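PDB 6WTE: B12-binding domain-containing protein from Kitasatospora setae, which binds cobalamin and a [4Fe-4S] cluster and, as the radical SAM methylase TsrM, probably catalyses a methyl transfer by a non-radical route. Local coordinates for residues A[62-68]-A[99-105]; A[120-125]-A[152-156]. One frame throughout, in Å; residues are numbered along the deposited sequence.

After strands 4-9 and 35-40 the chain forms strand 63-67, passes through helix 83-96 and returns in strand 101-104: contact 1 closes this beta-alpha-beta loop. It then runs through helices 106-109 and 112-119 to segment 120-125, follows helix 130-141 and comes back as 152-156, where contact 2 closes the second loop. The two loops follow in series, neither nested nor crossed. Both contacts lie in one sheet, in which strands 101-104 and 123-124 are neighbours, and they meet directly: V125 N probably bonds G103 O, V101 N probably bonds the carboxylate of E122, and I121 packs on V101. Together they join the parallel strands of the sheet to its antiparallel strands 153-156 and 159-162.

Contact 1 (A[62-68]-A[99-105]); sequences MLVGVTV and APVVGGG
V64 and V66 of segment 62-68 supply both N-H and C=O to segment 99-105, so all four of their backbone polar groups are satisfied across the contact. V64 N gives to P100 O at 3.0 Å, and V64 O takes V102 N at 2.8 Å. V66 N then reaches V102 O (2.9 Å), each of these three donors lying nearly along the C=O axis of its acceptor. The bond from G104 N to V66 O is longer, 3.2 Å, and tilted 19° from the carbonyl plane; V68 N ends the ladder on G104 O at 2.7 Å, in the plane of the G104 carbonyl. The alternate residues L63, G65 and T67 turn their backbone bonds to strand 4-9. This is the parallel pairing of a right-handed beta-alpha-beta unit in the Rossmann-like B12-binding domain, with helix 83-96 as the connection. L63 CD1 lies 3.8 Å from V102 CG1, the side chains crossing at a slant on the face that helix 130-141 covers. V102 CG1 stands between its backbone N and carbonyl carbon (chi1 55°), which brings it over G65 CA. On the other face V66 CG2 meets V101 CG1 at 4.0 Å. T67 OG1 is hydrogen-bonded to cobalamin N3B.

Contact 2 (A[120-125]-A[152-156]); sequences GIEYGV and LIRNT
Y123 reaches across to L152, I153 and R154 along its length. Its CB lies 3.7 Å from I153 O and also near L152 CD1. Next, CD1 packs 3.8 Å from L152 CD2 and has I153 O near the ring plane; CE1 has R154 CG at 4.0 Å, at the ring edge, with R154 CD just beyond. The Y123 and R154 side chains run alongside, pointing the same way, ring and guanidinium planes 26° apart, while E122 CB lies over one ring face, toward the rim. At the tip, OH makes a weak hydrogen bond to T146 OG1; R154 NH1 also bonds T146 OG1 and forms a salt bridge with D145. The backbones pair antiparallel: G124 and I153 exchange two hydrogen bonds, and N155 N gives to E122 O at 2.8 Å, nearly straight at 173°. N155 has CG anti to its own N (chi1 -161°), carrying ND2 to I121 O at 2.9 Å, close to the amide plane. An alanine here would lose the amide and would probably leave I121 O without this partner, the turn after Schellman-capped helix 112-119 less firmly held. Strand 153-156, followed by 159-162, is an antiparallel addition to the parallel sheet of the B12-binding domain, with V125 at the cobalamin; helix 112-119 packs on I153 and N155, helix 130-141 on Y123, V125 and L152.

Contact 1 (A[62-68]-A[99-105])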
loop_
_atom_site.group_PDB
_atom_site.type_symbol
_atom_site.label_atom_id
_atom_site.label_comp_id
_atom_site.label_asym_id
_atom_site.label_seq_id
_atom_site.Cartn_x
_atom_site.Cartn_y
_atom_site.Cartn_z
ATOM N N MET A 62 -7.920 -21.093 -17.839
ATOM C CA MET A 62 -7.781 -20.407 -19.116
ATOM C C MET A 62 -7.225 -18.998 -18.971
ATOM O O MET A 62 -6.928 -18.362 -19.984
ATOM C CB MET A 62 -9.124 -20.372 -19.863
ATOM C CG MET A 62 -10.297 -19.861 -19.061
ATOM S SD MET A 62 -10.463 -18.065 -19.145
ATOM C CE MET A 62 -11.795 -17.809 -17.976
ATOM N N LEU A 63 -7.054 -18.519 -17.741
ATOM C CA LEU A 63 -6.475 -17.212 -17.459
ATOM C C LEU A 63 -5.823 -17.285 -16.085
ATOM O O LEU A 63 -6.383 -17.887 -15.163
ATOM C CB LEU A 63 -7.547 -16.119 -17.492
ATOM C CG LEU A 63 -7.163 -14.684 -17.114
ATOM C CD1 LEU A 63 -6.109 -14.110 -18.070
ATOM C CD2 LEU A 63 -8.415 -13.805 -17.095
ATOM N N VAL A 64 -4.637 -16.692 -15.959
ATOM C CA VAL A 64 -3.893 -16.678 -14.703
ATOM C C VAL A 64 -3.646 -15.225 -14.324
ATOM O O VAL A 64 -3.002 -14.483 -15.073
ATOM C CB VAL A 64 -2.565 -17.447 -14.809
ATOM C CG1 VAL A 64 -1.782 -17.362 -13.503
ATOM C CG2 VAL A 64 -2.808 -18.908 -15.203
ATOM N N GLY A 65 -4.177 -14.813 -13.180
ATOM C CA GLY A 65 -3.941 -13.479 -12.655
ATOM C C GLY A 65 -2.939 -13.540 -11.515
ATOM O O GLY A 65 -2.968 -14.460 -10.700
ATOM N N VAL A 66 -2.040 -12.564 -11.477
ATOM C CA VAL A 66 -1.040 -12.474 -10.415
ATOM C C VAL A 66 -1.150 -11.099 -9.771
ATOM O O VAL A 66 -1.019 -10.076 -10.456
ATOM C CB VAL A 66 0.383 -12.711 -10.944
ATOM C CG1 VAL A 66 1.374 -12.686 -9.795
ATOM C CG2 VAL A 66 0.468 -14.051 -11.690
ATOM N N THR A 67 -1.375 -11.066 -8.453
ATOM C CA THR A 67 -1.462 -9.790 -7.744
ATOM C C THR A 67 -0.077 -9.383 -7.246
ATOM O O THR A 67 0.597 -10.155 -6.556
ATOM C CB THR A 67 -2.479 -9.866 -6.597
ATOM O OG1 THR A 67 -2.542 -8.603 -5.921
ATOM C CG2 THR A 67 -2.136 -10.974 -5.597
ATOM N N VAL A 68 0.359 -8.185 -7.615
ATOM C CA VAL A 68 1.667 -7.675 -7.224
ATOM C C VAL A 68 1.408 -6.470 -6.328
ATOM O O VAL A 68 1.173 -5.352 -6.804
ATOM C CB VAL A 68 2.533 -7.338 -8.444
ATOM C CG1 VAL A 68 3.792 -6.546 -8.047
ATOM C CG2 VAL A 68 2.929 -8.633 -9.127
ATOM N N ALA A 99 -1.644 -20.619 -20.727
ATOM C CA ALA A 99 -2.712 -19.664 -20.478
ATOM C C ALA A 99 -2.122 -18.264 -20.341
ATOM O O ALA A 99 -1.017 -18.106 -19.811
ATOM C CB ALA A 99 -3.489 -20.021 -19.212
ATOM N N PRO A 100 -2.816 -17.234 -20.812
ATOM C CA PRO A 100 -2.294 -15.873 -20.652
ATOM C C PRO A 100 -2.223 -15.494 -19.183
ATOM O O PRO A 100 -3.017 -15.951 -18.360
ATOM C CB PRO A 100 -3.312 -15.007 -21.400
ATOM C CG PRO A 100 -4.585 -15.800 -21.325
ATOM C CD PRO A 100 -4.161 -17.246 -21.413
ATOM N N VAL A 101 -1.243 -14.659 -18.860
ATOM C CA VAL A 101 -1.044 -14.146 -17.512
ATOM C C VAL A 101 -1.396 -12.666 -17.520
ATOM O O VAL A 101 -0.939 -11.918 -18.395
ATOM C CB VAL A 101 0.398 -14.370 -17.031
ATOM C CG1 VAL A 101 0.595 -13.752 -15.643
ATOM C CG2 VAL A 101 0.728 -15.861 -17.010
ATOM N N VAL A 102 -2.206 -12.244 -16.548
ATOM C CA VAL A 102 -2.540 -10.839 -16.357
ATOM C C VAL A 102 -2.051 -10.421 -14.980
ATOM O O VAL A 102 -2.236 -11.150 -13.995
ATOM C CB VAL A 102 -4.053 -10.563 -16.517
ATOM C CG1 VAL A 102 -4.879 -11.448 -15.580
ATOM C CG2 VAL A 102 -4.364 -9.079 -16.254
ATOM N N GLY A 103 -1.422 -9.250 -14.919
ATOM C CA GLY A 103 -0.922 -8.689 -13.678
ATOM C C GLY A 103 -1.785 -7.536 -13.202
ATOM O O GLY A 103 -2.439 -6.857 -13.997
ATOM N N GLY A 104 -1.783 -7.319 -11.891
ATOM C CA GLY A 104 -2.473 -6.200 -11.274
ATOM C C GLY A 104 -1.927 -6.036 -9.874
ATOM O O GLY A 104 -1.064 -6.800 -9.436
ATOM N N GLY A 105 -2.427 -5.028 -9.172
ATOM C CA GLY A 105 -1.982 -4.728 -7.822
ATOM C C GLY A 105 -1.781 -3.239 -7.625
ATOM O O GLY A 105 -1.681 -2.461 -8.574
#

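Contact 2 (A[120-125]-A[152-156])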
loop_
_atom_site.group_PDB
_atom_site.type_symbol
_atom_site.label_atom_id
_atom_site.label_comp_id
_atom_site.label_asym_id
_atom_site.label_seq_id
_atom_site.Cartn_x
_atom_site.Cartn_y
_atom_site.Cartn_z
ATOM N N GLY A 120 7.251 -10.244 -18.590
ATOM C CA GLY A 120 7.033 -10.990 -19.814
ATOM C C GLY A 120 5.647 -11.575 -19.936
ATOM O O GLY A 120 5.490 -12.671 -20.486
ATOM N N ILE A 121 4.634 -10.879 -19.432
ATOM C CA ILE A 121 3.276 -11.404 -19.381
ATOM C C ILE A 121 2.428 -10.710 -20.439
ATOM O O ILE A 121 2.807 -9.686 -21.006
ATOM C CB ILE A 121 2.648 -11.262 -17.978
ATOM C CG1 ILE A 121 2.576 -9.786 -17.552
ATOM C CG2 ILE A 121 3.428 -12.088 -16.975
ATOM C CD1 ILE A 121 1.926 -9.557 -16.166
ATOM N N GLU A 122 1.252 -11.287 -20.699
ATOM C CA GLU A 122 0.405 -10.824 -21.791
ATOM C C GLU A 122 -0.344 -9.541 -21.454
ATOM O O GLU A 122 -0.492 -8.666 -22.316
ATOM C CB GLU A 122 -0.597 -11.917 -22.167
ATOM C CG GLU A 122 -0.033 -13.040 -23.028
ATOM C CD GLU A 122 0.741 -14.088 -22.247
ATOM O OE1 GLU A 122 0.692 -14.103 -20.999
ATOM O OE2 GLU A 122 1.389 -14.929 -22.898
ATOM N N TYR A 123 -0.845 -9.412 -20.224
ATOM C CA TYR A 123 -1.795 -8.356 -19.912
ATOM C C TYR A 123 -1.483 -7.734 -18.565
ATOM O O TYR A 123 -0.907 -8.367 -17.677
ATOM C CB TYR A 123 -3.242 -8.868 -19.904
ATOM C CG TYR A 123 -3.613 -9.560 -21.184
ATOM C CD1 TYR A 123 -3.645 -8.860 -22.381
ATOM C CD2 TYR A 123 -3.917 -10.915 -21.198
ATOM C CE1 TYR A 123 -3.975 -9.490 -23.568
ATOM C CE2 TYR A 123 -4.248 -11.554 -22.376
ATOM C CZ TYR A 123 -4.273 -10.838 -23.557
ATOM O OH TYR A 123 -4.599 -11.467 -24.733
ATOM N N GLY A 124 -1.917 -6.488 -18.417
ATOM C CA GLY A 124 -1.808 -5.795 -17.151
ATOM C C GLY A 124 -2.999 -4.886 -16.926
ATOM O O GLY A 124 -3.674 -4.457 -17.864
ATOM N N VAL A 125 -3.252 -4.598 -15.651
ATOM C CA VAL A 125 -4.338 -3.710 -15.255
ATOM C C VAL A 125 -3.789 -2.686 -14.276
ATOM O O VAL A 125 -3.070 -3.044 -13.336
ATOM C CB VAL A 125 -5.514 -4.480 -14.621
ATOM C CG1 VAL A 125 -6.576 -3.512 -14.141
ATOM C CG2 VAL A 125 -6.113 -5.463 -15.631
ATOM N N LEU A 152 -7.326 -2.050 -20.612
ATOM C CA LEU A 152 -6.409 -3.180 -20.564
ATOM C C LEU A 152 -5.053 -2.822 -21.160
ATOM O O LEU A 152 -4.973 -2.308 -22.280
ATOM C CB LEU A 152 -7.008 -4.369 -21.316
ATOM C CG LEU A 152 -6.182 -5.648 -21.246
ATOM C CD1 LEU A 152 -6.129 -6.174 -19.798
ATOM C CD2 LEU A 152 -6.753 -6.693 -22.204
ATOM N N ILE A 153 -3.983 -3.117 -20.420
ATOM C CA ILE A 153 -2.625 -3.032 -20.953
ATOM C C ILE A 153 -2.293 -4.361 -21.618
ATOM O O ILE A 153 -2.467 -5.427 -21.013
ATOM C CB ILE A 153 -1.613 -2.703 -19.842
ATOM C CG1 ILE A 153 -1.957 -1.368 -19.177
ATOM C CG2 ILE A 153 -0.187 -2.686 -20.386
ATOM C CD1 ILE A 153 -1.107 -1.065 -17.964
ATOM N N ARG A 154 -1.819 -4.303 -22.866
ATOM C CA ARG A 154 -1.513 -5.494 -23.644
ATOM C C ARG A 154 -0.057 -5.463 -24.082
ATOM O O ARG A 154 0.407 -4.474 -24.660
ATOM C CB ARG A 154 -2.444 -5.620 -24.854
ATOM C CG ARG A 154 -3.913 -5.586 -24.458
ATOM C CD ARG A 154 -4.844 -5.981 -25.592
ATOM N NE ARG A 154 -4.420 -5.523 -26.905
ATOM C CZ ARG A 154 -4.787 -6.102 -28.042
ATOM N NH1 ARG A 154 -5.576 -7.173 -28.021
ATOM N NH2 ARG A 154 -4.364 -5.621 -29.199
ATOM N N ASN A 155 0.657 -6.545 -23.807
ATOM C CA ASN A 155 2.074 -6.647 -24.150
ATOM C C ASN A 155 2.198 -7.035 -25.615
ATOM O O ASN A 155 2.007 -8.200 -25.980
ATOM C CB ASN A 155 2.766 -7.670 -23.261
ATOM C CG ASN A 155 4.273 -7.504 -23.236
ATOM O OD1 ASN A 155 4.823 -6.640 -23.914
ATOM N ND2 ASN A 155 4.947 -8.334 -22.445
ATOM N N THR A 156 2.493 -6.064 -26.469
ATOM C CA THR A 156 2.725 -6.385 -27.870
ATOM C C THR A 156 4.202 -6.690 -28.102
ATOM O O THR A 156 5.050 -6.516 -27.226
ATOM C CB THR A 156 2.285 -5.242 -28.778
ATOM O OG1 THR A 156 3.306 -4.240 -28.797
ATOM C CG2 THR A 156 0.987 -4.631 -28.276
#